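Local structure of fibrinogen-binding protein (Staphylococcus aureus subsp. aureus, 3T49) at residues L9-L12 / L13-N17; T33-M36 / N37-R40; V58-E61 / K62-E66. The protein is a secreted staphylococcal virulence factor of the SCIN family that probably inhibits complement by binding the C3b-containing convertases. All blocks are in the same frame, centred on the assembly; numbering follows the deposited sequence.

Contact 1 (L9-L12 / L13-N17); sequences LRTL and LNKSN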
loop_
_atom_site.group_PDB
_atom_site.type_symbol
_atom_site.label_atom_id
_atom_site.label_comp_id
_atom_site.label_asym_id
_atom_site.label_seq_id
_atom_site.Cartn_x
_atom_site.Cartn_y
_atom_site.Cartn_z
ATOM N N LEU A 9 5.357 -4.326 -7.033
ATOM C CA LEU A 9 5.212 -3.926 -5.639
ATOM C C LEU A 9 5.986 -2.647 -5.367
ATOM O O LEU A 9 5.483 -1.767 -4.674
ATOM C CB LEU A 9 5.653 -5.055 -4.729
ATOM C CG LEU A 9 5.525 -4.802 -3.243
ATOM C CD1 LEU A 9 4.111 -4.369 -2.832
ATOM C CD2 LEU A 9 5.965 -6.041 -2.485
ATOM N N ARG A 10 7.194 -2.484 -5.901
ATOM C CA ARG A 10 7.913 -1.233 -5.743
ATOM C C ARG A 10 7.127 -0.045 -6.339
ATOM O O ARG A 10 7.097 1.031 -5.731
ATOM C CB ARG A 10 9.330 -1.366 -6.353
ATOM C CG ARG A 10 10.235 -0.111 -6.213
ATOM C CD ARG A 10 10.262 0.538 -4.826
ATOM N NE ARG A 10 10.923 -0.284 -3.803
ATOM C CZ ARG A 10 11.117 0.073 -2.537
ATOM N NH1 ARG A 10 10.670 1.242 -2.093
ATOM N NH2 ARG A 10 11.732 -0.746 -1.693
ATOM N N THR A 11 6.518 -0.240 -7.501
ATOM C CA THR A 11 5.713 0.812 -8.120
ATOM C C THR A 11 4.598 1.231 -7.169
ATOM O O THR A 11 4.334 2.428 -6.998
ATOM C CB THR A 11 5.167 0.356 -9.457
ATOM O OG1 THR A 11 6.281 0.200 -10.365
ATOM C CG2 THR A 11 4.186 1.365 -10.046
ATOM N N LEU A 12 3.944 0.268 -6.526
ATOM C CA LEU A 12 2.898 0.612 -5.548
ATOM C C LEU A 12 3.485 1.343 -4.360
ATOM O O LEU A 12 2.891 2.323 -3.877
ATOM C CB LEU A 12 2.117 -0.626 -5.107
ATOM C CG LEU A 12 1.214 -1.208 -6.170
ATOM C CD1 LEU A 12 0.870 -2.642 -5.782
ATOM C CD2 LEU A 12 -0.046 -0.424 -6.390
ATOM N N LEU A 13 4.634 0.886 -3.864
ATOM C CA LEU A 13 5.291 1.542 -2.729
ATOM C C LEU A 13 5.664 2.970 -3.047
ATOM O O LEU A 13 5.671 3.840 -2.161
ATOM C CB LEU A 13 6.547 0.797 -2.311
ATOM C CG LEU A 13 6.326 -0.379 -1.411
ATOM C CD1 LEU A 13 7.688 -1.099 -1.205
ATOM C CD2 LEU A 13 5.734 0.123 -0.064
ATOM N N ASN A 14 5.959 3.236 -4.314
ATOM C CA ASN A 14 6.388 4.587 -4.669
ATOM C C ASN A 14 5.260 5.602 -4.513
ATOM O O ASN A 14 5.531 6.787 -4.455
ATOM C CB ASN A 14 6.940 4.643 -6.099
ATOM C CG ASN A 14 8.317 3.982 -6.241
ATOM O OD1 ASN A 14 9.016 3.758 -5.273
ATOM N ND2 ASN A 14 8.680 3.687 -7.487
ATOM N N LYS A 15 4.014 5.134 -4.448
ATOM C CA LYS A 15 2.857 6.010 -4.202
ATOM C C LYS A 15 2.412 6.033 -2.750
ATOM O O LYS A 15 1.493 6.772 -2.401
ATOM C CB LYS A 15 1.667 5.557 -5.047
ATOM C CG LYS A 15 1.992 5.278 -6.478
ATOM C CD LYS A 15 0.715 4.888 -7.232
ATOM C CE LYS A 15 1.003 3.941 -8.405
ATOM N NZ LYS A 15 2.036 4.484 -9.301
ATOM N N SER A 16 3.032 5.242 -1.893
ATOM C CA SER A 16 2.504 5.076 -0.537
ATOM C C SER A 16 2.527 6.332 0.317
ATOM O O SER A 16 1.588 6.582 1.070
ATOM C CB SER A 16 3.190 3.906 0.191
ATOM O OG SER A 16 4.594 4.116 0.337
ATOM N N ASN A 17 3.593 7.123 0.233
ATOM C CA ASN A 17 3.626 8.340 1.056
ATOM C C ASN A 17 2.613 9.393 0.599
ATOM O O ASN A 17 2.022 10.097 1.390
ATOM C CB ASN A 17 5.044 8.929 1.101
ATOM C CG ASN A 17 6.033 8.039 1.842
ATOM O OD1 ASN A 17 5.750 7.546 2.922
ATOM N ND2 ASN A 17 7.187 7.814 1.241
#
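The break between helix 5-13 and helix 16-22 of this helical bundle is made where Arg-10 meets Leu-13 and Asn-14 one turn further on. Backbone bonding records the change of pitch. Leu-13 N still gives a regular i to i-4 bond to Leu-9 O (2.9 Å), and Asn-14 N reaches Arg-10 O at 2.9 Å with a bent N-H...O angle of 136°. Lys-15 N then bonds three residues back, to Leu-12 O, arriving from above the carbonyl plane. Ser-16 N continues the three-residue pattern, 3.0 Å from Leu-13 O. In one of its two conformers the Ser-16 hydroxyl joins it there, with OG 2.7 Å from Leu-13 O, in the carbonyl plane and on a lone pair.

Bends at chi2 and chi3 (46° and 68°) fold the Arg-10 chain back along the turn. Leu-13 CD1 thereby sits over the centre of one guanidinium face, 3.9 Å from Arg-10 CZ, while Asn-14 OD1 approaches the edge and touches Arg-10 CD. On another side of the turn Thr-11 and Lys-15 run side by side, with Thr-11 CG2 3.9 Å from Lys-15 NZ.

Leu-12 O has a further partner on helix 50-72. The chain can therefore leave one helix and enter the next with the carbonyls of Leu-9, Arg-10, Leu-12 and Leu-13 all bonded, while the apolar leucine methyl shields one face of a charged, solvent-exposed group.

Contact 2 (T33-M36 / N37-R40); sequences TIMM and NEYR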
loop_
_atom_site.group_PDB
_atom_site.type_symbol
_atom_site.label_atom_id
_atom_site.label_comp_id
_atom_site.label_asym_id
_atom_site.label_seq_id
_atom_site.Cartn_x
_atom_site.Cartn_y
_atom_site.Cartn_z
ATOM N N THR A 33 -3.403 1.528 7.705
ATOM C CA THR A 33 -3.378 0.401 6.789
ATOM C C THR A 33 -2.248 0.562 5.752
ATOM O O THR A 33 -1.524 -0.393 5.437
ATOM C CB THR A 33 -4.764 0.199 6.140
ATOM O OG1 THR A 33 -5.724 -0.016 7.181
ATOM C CG2 THR A 33 -4.745 -1.005 5.222
ATOM N N ILE A 34 -2.078 1.779 5.264
ATOM C CA ILE A 34 -0.953 2.039 4.389
ATOM C C ILE A 34 0.384 1.755 5.098
ATOM O O ILE A 34 1.250 1.072 4.563
ATOM C CB ILE A 34 -0.984 3.458 3.860
ATOM C CG1 ILE A 34 -2.194 3.670 2.941
ATOM C CG2 ILE A 34 0.314 3.744 3.106
ATOM C CD1 ILE A 34 -2.508 5.120 2.687
ATOM N N MET A 35 0.540 2.220 6.341
ATOM C CA MET A 35 1.816 2.074 7.056
ATOM C C MET A 35 2.127 0.629 7.360
ATOM O O MET A 35 3.273 0.194 7.250
ATOM C CB MET A 35 1.787 2.895 8.347
ATOM C CG MET A 35 1.596 4.382 8.141
ATOM S SD MET A 35 2.833 5.141 7.059
ATOM C CE MET A 35 4.321 4.787 7.971
ATOM N N MET A 36 1.100 -0.151 7.724
ATOM C CA MET A 36 1.278 -1.583 7.916
ATOM C C MET A 36 1.809 -2.234 6.638
ATOM O O MET A 36 2.722 -3.069 6.669
ATOM C CB MET A 36 -0.036 -2.252 8.336
ATOM C CG MET A 36 0.020 -3.764 8.394
ATOM S SD MET A 36 1.094 -4.414 9.642
ATOM C CE MET A 36 0.013 -4.308 11.064
ATOM N N ASN A 37 1.208 -1.873 5.518
ATOM C CA ASN A 37 1.621 -2.507 4.286
ATOM C C ASN A 37 2.905 -1.975 3.709
ATOM O O ASN A 37 3.556 -2.692 2.966
ATOM C CB ASN A 37 0.479 -2.520 3.315
ATOM C CG ASN A 37 -0.532 -3.575 3.690
ATOM O OD1 ASN A 37 -0.270 -4.773 3.546
ATOM N ND2 ASN A 37 -1.669 -3.151 4.212
ATOM N N GLU A 38 3.317 -0.770 4.084
ATOM C CA GLU A 38 4.657 -0.321 3.765
ATOM C C GLU A 38 5.640 -1.239 4.426
ATOM O O GLU A 38 6.605 -1.698 3.814
ATOM C CB GLU A 38 4.894 1.100 4.267
ATOM C CG GLU A 38 4.170 2.145 3.454
ATOM C CD GLU A 38 4.339 3.540 4.025
ATOM O OE1 GLU A 38 5.133 3.734 4.983
ATOM O OE2 GLU A 38 3.699 4.474 3.515
ATOM N N TYR A 39 5.421 -1.514 5.702
ATOM C CA TYR A 39 6.317 -2.396 6.444
ATOM C C TYR A 39 6.361 -3.791 5.835
ATOM O O TYR A 39 7.442 -4.360 5.621
ATOM C CB TYR A 39 5.875 -2.469 7.913
ATOM C CG TYR A 39 6.536 -3.559 8.711
ATOM C CD1 TYR A 39 7.813 -3.411 9.180
ATOM C CD2 TYR A 39 5.867 -4.745 8.961
ATOM C CE1 TYR A 39 8.427 -4.417 9.928
ATOM C CE2 TYR A 39 6.471 -5.760 9.707
ATOM C CZ TYR A 39 7.752 -5.578 10.174
ATOM O OH TYR A 39 8.371 -6.574 10.911
ATOM N N ARG A 40 5.192 -4.361 5.560
ATOM C CA ARG A 40 5.129 -5.723 5.041
ATOM C C ARG A 40 5.740 -5.787 3.647
ATOM O O ARG A 40 6.465 -6.734 3.352
ATOM C CB ARG A 40 3.682 -6.204 5.005
ATOM C CG ARG A 40 3.084 -6.443 6.370
ATOM C CD ARG A 40 1.672 -6.949 6.267
ATOM N NE ARG A 40 1.202 -7.354 7.586
ATOM C CZ ARG A 40 -0.073 -7.503 7.909
ATOM N NH1 ARG A 40 -1.007 -7.243 7.021
ATOM N NH2 ARG A 40 -0.411 -7.883 9.136
#
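Asn-37 grips Thr-33 O twice from one turn further along helix 28-47, once through its backbone N at 3.1 Å and once through its side-chain ND2 at 3.0 Å. The two donors reach that oxygen from opposite faces of its carbonyl plane, so neither displaces the other. With chi1 -76° the Asn-37 CG lies beside its own backbone N, which turns the amide back along the helix; the ND2-H...O angle is 148°, and the oxygen stands 21° out of the amide plane. This bond fixes the amide's rotation in a buried position. Asn-37 also packs on Ala-59 and Leu-60 of helix 50-72. Thr-33 keeps its own hydroxyl for Tyr-29 O, the preceding turn's carbonyl.

The other main-chain donors are satisfied in regular i to i-4 fashion: Glu-38 N by Ile-34 O (2.8 Å), Tyr-39 N by Met-35 O and Arg-40 N by Met-36 O.

Glu-38 is extended beyond CG, and its carboxylate is buried. OE2 meets Ile-34 CG2 at 3.5 Å, a van der Waals contact, and has a weak hydrogen bond with Ser-16 OG of helix 16-22 in one Ser-16 conformer.

Across the helix, the twice-bent Met-36 chain lays SD over one face of the Arg-40 guanidinium, offset toward its rim and 3.6 Å from Arg-40 NE.

Burial divides the residues by side: Ile-34, Asn-37 and Glu-38 are buried, with Ile-34 packing on Ile-67 and on Ser-16 and Tyr-19, whereas Met-35, Met-36, Tyr-39 and Arg-40 are exposed. That pattern is typical of an amphipathic helix in a helical bundle, here one in which helices 28-47 and 50-72 run antiparallel.

Contact 3 (V58-E61 / K62-E66); sequences VALE and KIYKE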
loop_
_atom_site.group_PDB
_atom_site.type_symbol
_atom_site.label_atom_id
_atom_site.label_comp_id
_atom_site.label_asym_id
_atom_site.label_seq_id
_atom_site.Cartn_x
_atom_site.Cartn_y
_atom_site.Cartn_z
ATOM N N VAL A 58 -1.750 -6.860 -3.127
ATOM C CA VAL A 58 -3.202 -6.858 -3.085
ATOM C C VAL A 58 -3.690 -5.853 -2.036
ATOM O O VAL A 58 -4.652 -5.113 -2.292
ATOM C CB VAL A 58 -3.735 -8.280 -2.805
ATOM C CG1 VAL A 58 -5.229 -8.274 -2.527
ATOM C CG2 VAL A 58 -3.420 -9.197 -3.981
ATOM N N ALA A 59 -3.049 -5.807 -0.892
ATOM C CA ALA A 59 -3.500 -4.915 0.175
ATOM C C ALA A 59 -3.325 -3.463 -0.213
ATOM O O ALA A 59 -4.194 -2.622 0.044
ATOM C CB ALA A 59 -2.772 -5.199 1.452
ATOM N N LEU A 60 -2.199 -3.114 -0.786
ATOM C CA LEU A 60 -1.976 -1.742 -1.230
ATOM C C LEU A 60 -2.945 -1.353 -2.347
ATOM O O LEU A 60 -3.522 -0.265 -2.330
ATOM C CB LEU A 60 -0.517 -1.519 -1.668
ATOM C CG LEU A 60 0.492 -1.472 -0.524
ATOM C CD1 LEU A 60 1.916 -1.523 -1.085
ATOM C CD2 LEU A 60 0.269 -0.219 0.330
ATOM N N GLU A 61 -3.135 -2.198 -3.350
ATOM C CA GLU A 61 -4.118 -1.917 -4.391
ATOM C C GLU A 61 -5.491 -1.685 -3.770
ATOM O O GLU A 61 -6.223 -0.761 -4.176
ATOM C CB GLU A 61 -4.180 -3.074 -5.416
ATOM C CG GLU A 61 -2.935 -3.148 -6.268
ATOM C CD GLU A 61 -2.900 -4.364 -7.160
ATOM O OE1 GLU A 61 -3.679 -5.304 -6.896
ATOM O OE2 GLU A 61 -2.058 -4.383 -8.090
ATOM N N LYS A 62 -5.858 -2.488 -2.789
ATOM C CA LYS A 62 -7.174 -2.390 -2.164
ATOM C C LYS A 62 -7.318 -1.036 -1.436
ATOM O O LYS A 62 -8.339 -0.344 -1.594
ATOM C CB LYS A 62 -7.395 -3.540 -1.180
ATOM C CG LYS A 62 -8.756 -3.537 -0.472
ATOM C CD LYS A 62 -8.859 -4.757 0.470
ATOM C CE LYS A 62 -10.215 -4.853 1.156
ATOM N NZ LYS A 62 -10.298 -3.923 2.315
ATOM N N ILE A 63 -6.340 -0.665 -0.604
ATOM C CA ILE A 63 -6.465 0.566 0.185
ATOM C C ILE A 63 -6.383 1.811 -0.718
ATOM O O ILE A 63 -7.091 2.796 -0.481
ATOM C CB ILE A 63 -5.452 0.607 1.376
ATOM C CG1 ILE A 63 -5.867 1.637 2.448
ATOM C CG2 ILE A 63 -4.017 0.882 0.891
ATOM C CD1 ILE A 63 -7.138 1.281 3.191
ATOM N N TYR A 64 -5.576 1.789 -1.775
ATOM C CA TYR A 64 -5.521 2.917 -2.691
ATOM C C TYR A 64 -6.865 3.090 -3.385
ATOM O O TYR A 64 -7.324 4.213 -3.572
ATOM C CB TYR A 64 -4.427 2.715 -3.748
ATOM C CG TYR A 64 -3.003 2.709 -3.241
ATOM C CD1 TYR A 64 -2.661 3.090 -1.947
ATOM C CD2 TYR A 64 -1.983 2.322 -4.090
ATOM C CE1 TYR A 64 -1.341 3.072 -1.525
ATOM C CE2 TYR A 64 -0.668 2.313 -3.681
ATOM C CZ TYR A 64 -0.346 2.678 -2.399
ATOM O OH TYR A 64 0.976 2.659 -1.979
ATOM N N LYS A 65 -7.498 2.002 -3.822
ATOM C CA LYS A 65 -8.816 2.068 -4.475
ATOM C C LYS A 65 -9.848 2.614 -3.500
ATOM O O LYS A 65 -10.687 3.445 -3.900
ATOM C CB LYS A 65 -9.218 0.688 -4.990
ATOM C CG LYS A 65 -10.518 0.737 -5.785
ATOM C CD LYS A 65 -10.783 -0.613 -6.467
ATOM C CE LYS A 65 -11.957 -0.477 -7.457
ATOM N NZ LYS A 65 -12.336 -1.755 -8.106
ATOM N N GLU A 66 -9.830 2.154 -2.250
ATOM C CA GLU A 66 -10.769 2.648 -1.235
ATOM C C GLU A 66 -10.618 4.154 -1.031
ATOM O O GLU A 66 -11.622 4.889 -0.960
ATOM C CB GLU A 66 -10.624 1.902 0.094
ATOM C CG GLU A 66 -11.213 0.520 0.008
ATOM C CD GLU A 66 -10.775 -0.439 1.073
ATOM O OE1 GLU A 66 -9.753 -0.209 1.724
ATOM O OE2 GLU A 66 -11.433 -1.500 1.209
#
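One face of the Tyr-64 ring rests over Leu-60 O, which stands 3.1 Å above the ring plane, offset toward the rim and 3.2 Å from Tyr-64 CG. The ring also stacks with Tyr-19. Leu-60 and Tyr-64 belong to helix 50-72 of the bundle, one turn apart, while Tyr-19 lies on helix 16-22. The first torsion of Tyr-64, chi1 -66°, sets CG beside the backbone N, and chi2 of -11° turns the ring so that the carbonyl meets a face. The same oxygen accepts Tyr-64 N at 3.0 Å, nearly along the C=O axis.

Leu-60 lies alongside Tyr-64 and points the same way. Its CD2 stands over that same face toward the hydroxyl end, 4.0 Å from Tyr-64 CZ, and touches Ile-63 CG2 more loosely. Tyr-64 OH is satisfied by Leu-12 O of helix 5-13, so a buried hydroxyl ties two helices together.

The regular backbone bonding continues on the outer side, with Lys-62 N 2.9 Å from Val-58 O and Lys-65 N 3.1 Å from Glu-61 O. There Lys-62 bends at chi4 and forms a salt bridge within its own segment: NZ lies 2.9 Å from Glu-66 OE2, on the syn side of the carboxylate and 18° out of its plane.

Overall arrangement
The three contacts follow in series along the chain: contact 1 at the junction of helices 5-13 and 16-22, contact 2 within helix 28-47 and contact 3 within helix 50-72. Their centres are each about 11 Å from the other two, and contacts 2 and 3 lie on opposite sides of the chain's centre. Every pair touches. Leu-13 CD2 packs on Glu-38 CA at 4.0 Å, Leu-12 CD1 lies 3.9 Å from Glu-61 CG, and Thr-33 CG2 and Ile-63 CD1 approach to 3.9 Å. The local turns thus face one shared interior, giving this truncated SCIN-B a compact, all-helical bundle.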